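Local coordinates for actin-binding protein, cofilin/tropomyosin family protein, putative (Entamoeba histolytica, PDB 4LIZ) that binds actin filaments and stabilises them, and may in this way support phagocytosis and pseudopod formation, at residues D58-A63 and A96-L101; I82-E87 and L116-L121. One frame throughout, in Å; residues are numbered along the deposited sequence.

Interaction 1: residues D58-A63 and A96-L101; sequences DALQFA and AVMSIL
The bent end of selenomethionine Met-98 fits between Leu-60 and Phe-62, two residues that point from the same side of strand 60-63 toward helix 96-101. Its SE sits 3.5 Å from Phe-62 CZ and 4.4 Å from the ring centroid, at 56° to the ring normal: a Met-aromatic contact of oblique approach. CE goes on past the ring to Leu-60, where it lies 3.3 Å from CD2, tighter than carbons usually pack. A flexible, unbranched thioether suits this place, because bends at chi2 and chi3 let it leave the helix flank and still reach the strand. Leu-101, one helical turn further on, brings CD2 to the ring edge of Phe-62, in its plane and 3.8 Å from CE1. Val-97 adds a looser touch, its CG1 4.2 Å from Leu-60 CD1. These contacts are apolar, and Leu-60, Phe-62, Met-98 and Leu-101 are buried, part of the core between helix and sheet. Gln-61 points the other way, its amide bonded to Lys-56, Asp-41 and Ala-54. The axis of 96-101 runs at 28° to that of 60-63; Leu-60 also touches Val-31 of strand 26-32 and Leu-94 of helix 92-108, while Phe-81, Ser-83 and Val-105 pack round Phe-62.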
# COMPACT_ATOMS: atom_id res chain seq x y z
N ASP A 58 2.71 5.32 14.99
CA ASP A 58 2.27 6.70 15.09
C ASP A 58 2.03 7.46 13.81
O ASP A 58 1.97 8.69 13.79
CB ASP A 58 3.19 7.49 16.02
CG ASP A 58 4.54 7.70 15.43
OD1 ASP A 58 4.88 6.98 14.47
OD2 ASP A 58 5.24 8.61 15.89
N ALA A 59 1.88 6.68 12.68
CA ALA A 59 1.84 7.29 11.40
C ALA A 59 0.60 6.90 10.56
O ALA A 59 0.08 5.82 10.73
CB ALA A 59 3.13 6.91 10.60
N LEU A 60 0.32 7.78 9.63
CA LEU A 60 -0.62 7.51 8.51
C LEU A 60 0.26 7.17 7.28
O LEU A 60 1.08 8.00 6.88
CB LEU A 60 -1.46 8.79 8.25
CG LEU A 60 -2.71 8.51 7.44
CD1 LEU A 60 -3.56 9.78 7.15
CD2 LEU A 60 -2.38 8.09 6.09
N GLN A 61 0.07 6.01 6.71
CA GLN A 61 0.92 5.55 5.58
C GLN A 61 0.10 4.82 4.55
O GLN A 61 -1.08 4.46 4.82
CB GLN A 61 2.07 4.70 6.10
CG GLN A 61 3.10 5.41 6.97
CD GLN A 61 3.96 4.47 7.74
OE1 GLN A 61 3.53 3.82 8.66
NE2 GLN A 61 5.18 4.28 7.24
N PHE A 62 0.64 4.57 3.36
CA PHE A 62 0.08 3.74 2.37
C PHE A 62 1.08 2.75 1.86
O PHE A 62 2.28 3.10 1.92
CB PHE A 62 -0.46 4.54 1.17
CG PHE A 62 -1.55 5.55 1.56
CD1 PHE A 62 -1.25 6.85 1.85
CD2 PHE A 62 -2.85 5.12 1.55
CE1 PHE A 62 -2.25 7.77 2.29
CE2 PHE A 62 -3.83 6.04 1.88
CZ PHE A 62 -3.53 7.28 2.22
N ALA A 63 0.74 1.63 1.38
CA ALA A 63 1.66 0.70 0.85
C ALA A 63 1.11 0.04 -0.35
O ALA A 63 -0.11 -0.16 -0.55
CB ALA A 63 2.15 -0.33 1.89
N ALA A 96 -8.64 11.94 10.26
CA ALA A 96 -9.87 12.31 9.50
C ALA A 96 -9.64 12.48 8.05
O ALA A 96 -10.64 12.36 7.30
CB ALA A 96 -10.59 13.47 10.13
N VAL A 97 -8.44 12.84 7.63
CA VAL A 97 -8.15 13.04 6.19
C VAL A 97 -7.97 11.74 5.46
O VAL A 97 -7.92 11.70 4.23
CB VAL A 97 -6.99 14.01 5.95
CG1 VAL A 97 -5.65 13.27 6.00
CG2 VAL A 97 -7.20 14.77 4.69
N MSE A 98 -7.86 10.62 6.14
CA MSE A 98 -7.56 9.36 5.56
C MSE A 98 -8.41 9.00 4.38
O MSE A 98 -7.97 8.63 3.28
CB MSE A 98 -7.47 8.21 6.54
CG MSE A 98 -7.39 6.85 5.93
SE MSE A 98 -5.77 6.67 4.84
CE MSE A 98 -4.62 5.66 6.04
N SER A 99 -9.76 9.08 4.50
CA SER A 99 -10.50 8.57 3.42
C SER A 99 -10.37 9.46 2.17
O SER A 99 -10.34 8.90 1.05
CB SER A 99 -12.05 8.44 3.75
OG SER A 99 -12.27 7.40 4.71
N ILE A 100 -10.43 10.77 2.29
CA ILE A 100 -10.36 11.66 1.11
C ILE A 100 -8.92 11.49 0.49
O ILE A 100 -8.80 11.41 -0.75
CB ILE A 100 -10.72 13.10 1.41
CG1 ILE A 100 -10.97 13.86 0.16
CG2 ILE A 100 -9.81 13.77 2.35
CD1 ILE A 100 -11.61 15.19 0.36
N LEU A 101 -7.90 11.36 1.34
CA LEU A 101 -6.51 11.22 0.81
C LEU A 101 -6.45 9.87 0.12
O LEU A 101 -5.86 9.73 -0.98
CB LEU A 101 -5.59 11.32 1.91
CG LEU A 101 -4.08 11.09 1.57
CD1 LEU A 101 -3.65 11.97 0.42
CD2 LEU A 101 -3.27 11.35 2.80

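Interaction 2: residues I82-E87 and L116-L121; sequences ISWAGE and LHATSL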
# COMPACT_ATOMS: atom_id res chain seq x y z
N ILE A 82 -2.58 -1.21 0.55
CA ILE A 82 -2.87 -1.09 1.98
C ILE A 82 -2.91 0.35 2.33
O ILE A 82 -2.01 1.19 2.03
CB ILE A 82 -1.77 -1.74 2.83
CG1 ILE A 82 -1.81 -3.24 2.59
CG2 ILE A 82 -1.87 -1.33 4.26
CD1 ILE A 82 -0.54 -3.97 2.97
N SER A 83 -3.95 0.81 3.07
CA SER A 83 -3.96 2.04 3.85
C SER A 83 -3.70 1.74 5.33
O SER A 83 -4.20 0.74 5.83
CB SER A 83 -5.25 2.86 3.61
OG SER A 83 -6.36 2.12 4.06
N TRP A 84 -2.92 2.57 5.99
CA TRP A 84 -2.48 2.31 7.33
C TRP A 84 -2.69 3.56 8.15
O TRP A 84 -2.19 4.66 7.87
CB TRP A 84 -0.95 1.98 7.37
CG TRP A 84 -0.30 1.99 8.73
CD1 TRP A 84 0.34 2.98 9.27
CD2 TRP A 84 -0.30 0.90 9.65
NE1 TRP A 84 0.85 2.62 10.51
CE2 TRP A 84 0.47 1.32 10.75
CE3 TRP A 84 -0.80 -0.40 9.63
CZ2 TRP A 84 0.67 0.44 11.85
CZ3 TRP A 84 -0.60 -1.27 10.71
CH2 TRP A 84 0.15 -0.82 11.80
N ALA A 85 -3.39 3.43 9.34
CA ALA A 85 -3.59 4.47 10.30
C ALA A 85 -3.22 3.88 11.64
O ALA A 85 -4.04 3.18 12.25
CB ALA A 85 -5.07 4.95 10.35
N GLY A 86 -2.00 4.12 12.08
CA GLY A 86 -1.48 3.53 13.31
C GLY A 86 -2.30 4.00 14.53
O GLY A 86 -2.79 5.15 14.51
N GLU A 87 -2.29 3.11 15.51
CA GLU A 87 -3.13 3.40 16.71
C GLU A 87 -2.51 4.48 17.55
O GLU A 87 -3.23 5.04 18.43
CB GLU A 87 -3.40 2.14 17.49
CG GLU A 87 -4.42 1.35 16.66
CD GLU A 87 -4.69 -0.08 17.17
OE1 GLU A 87 -4.08 -0.52 18.17
OE2 GLU A 87 -5.53 -0.78 16.52
N LEU A 116 -6.82 -3.22 1.57
CA LEU A 116 -6.92 -3.48 3.00
C LEU A 116 -6.72 -2.21 3.74
O LEU A 116 -5.79 -1.39 3.42
CB LEU A 116 -5.87 -4.46 3.50
CG LEU A 116 -5.77 -5.73 2.65
CD1 LEU A 116 -4.39 -6.41 2.58
CD2 LEU A 116 -6.95 -6.56 3.02
N HIS A 117 -7.48 -1.92 4.77
CA HIS A 117 -7.22 -0.90 5.67
C HIS A 117 -6.74 -1.52 7.02
O HIS A 117 -7.46 -2.42 7.59
CB HIS A 117 -8.46 0.00 5.99
CG HIS A 117 -8.17 1.11 6.92
ND1 HIS A 117 -7.29 2.14 6.67
CD2 HIS A 117 -8.57 1.31 8.20
CE1 HIS A 117 -7.19 2.94 7.69
NE2 HIS A 117 -7.97 2.44 8.64
N ALA A 118 -5.66 -1.06 7.58
CA ALA A 118 -5.10 -1.67 8.77
C ALA A 118 -4.73 -0.59 9.75
O ALA A 118 -4.33 0.53 9.44
CB ALA A 118 -3.80 -2.45 8.39
N THR A 119 -4.89 -0.94 11.03
CA THR A 119 -4.51 -0.09 12.12
C THR A 119 -3.50 -0.77 13.07
O THR A 119 -2.93 -0.14 13.86
CB THR A 119 -5.75 0.41 12.94
OG1 THR A 119 -6.34 -0.69 13.61
CG2 THR A 119 -6.77 1.10 12.01
N SER A 120 -3.33 -2.06 12.88
CA SER A 120 -2.42 -2.86 13.64
C SER A 120 -1.76 -3.88 12.70
O SER A 120 -2.32 -4.26 11.74
CB SER A 120 -3.22 -3.57 14.73
OG SER A 120 -2.75 -4.80 15.03
N LEU A 121 -0.55 -4.30 13.05
CA LEU A 121 0.12 -5.33 12.30
C LEU A 121 -0.65 -6.65 12.26
O LEU A 121 -0.49 -7.35 11.35
CB LEU A 121 1.59 -5.51 12.71
CG LEU A 121 2.48 -4.29 12.53
CD1 LEU A 121 3.87 -4.55 13.05
CD2 LEU A 121 2.56 -3.79 11.09
O HOH W 1 -0.73 0.52 15.38
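Ser-83 OG and His-117 ND1 form a hydrogen bond of 2.8 Å between two residues paired across parallel strands 82-85 and 116-118. With chi1 at 64° the hydroxyl is set between the serine's own backbone N and carbonyl carbon, while the imidazole, its CG trans to N (-178°), turns its ND1 edge to the hydroxyl, OG lying near the ring plane. Small serine leaves room for the ring, whose CE1 also lies 4.0 Å from the methyl of Ala-85. The backbones are joined by bonds from Ser-83 N to Leu-116 O, from Ala-118 N to Ser-83 O, and from Ala-85 N to Ala-118 O (3.1 Å), so Ser-83 and Ala-118 each use both N and O; the same two oxygens receive CA-H contacts, from His-117 and Trp-84 respectively. On the other sheet face, Ile-82 meets Leu-116, and Trp-84 brings the CE3 edge of its indole beside Ala-118, 3.8 Å from the methyl CB, while Gly-86 N and Thr-119 CA lie over one face. The far rim of the indole abuts the turn, with CZ3 3.5 Å from Ser-120 C and CH2 3.9 Å from Leu-121 CD2; its NE1 bonds Lys-56 O. Beyond the strands, a water links Glu-87 N to Thr-119 O. These strands, with helix 92-108 between them, make a beta-alpha-beta crossover at the edge of the mixed sheet of the ADF-homology fold.

How the interactions relate
Interactions 1 and 2 lie side by side on one sheet, their centres about 9 Å apart. Strands 60-69 and 76-85 are antiparallel neighbours, joined here by probable hydrogen bonds from Ala-63 N to Ile-82 O and from Gln-61 N to Trp-84 O, both 2.9 Å. Helix 92-108 connects the two strands of interaction 2 and supplies Met-98 to interaction 1; Met-98 CE comes 3.2 Å from Trp-84 O, and its side chain touches Ser-83 and His-117. One helix thus covers the sheet face that carries Leu-60, Phe-62, Ser-83 and His-117, while Trp-84 and Gln-61 meet on the other. The F-loop, Asp-71 to Arg-76, probably important for actin binding, runs from the turn between the strands into 76-85.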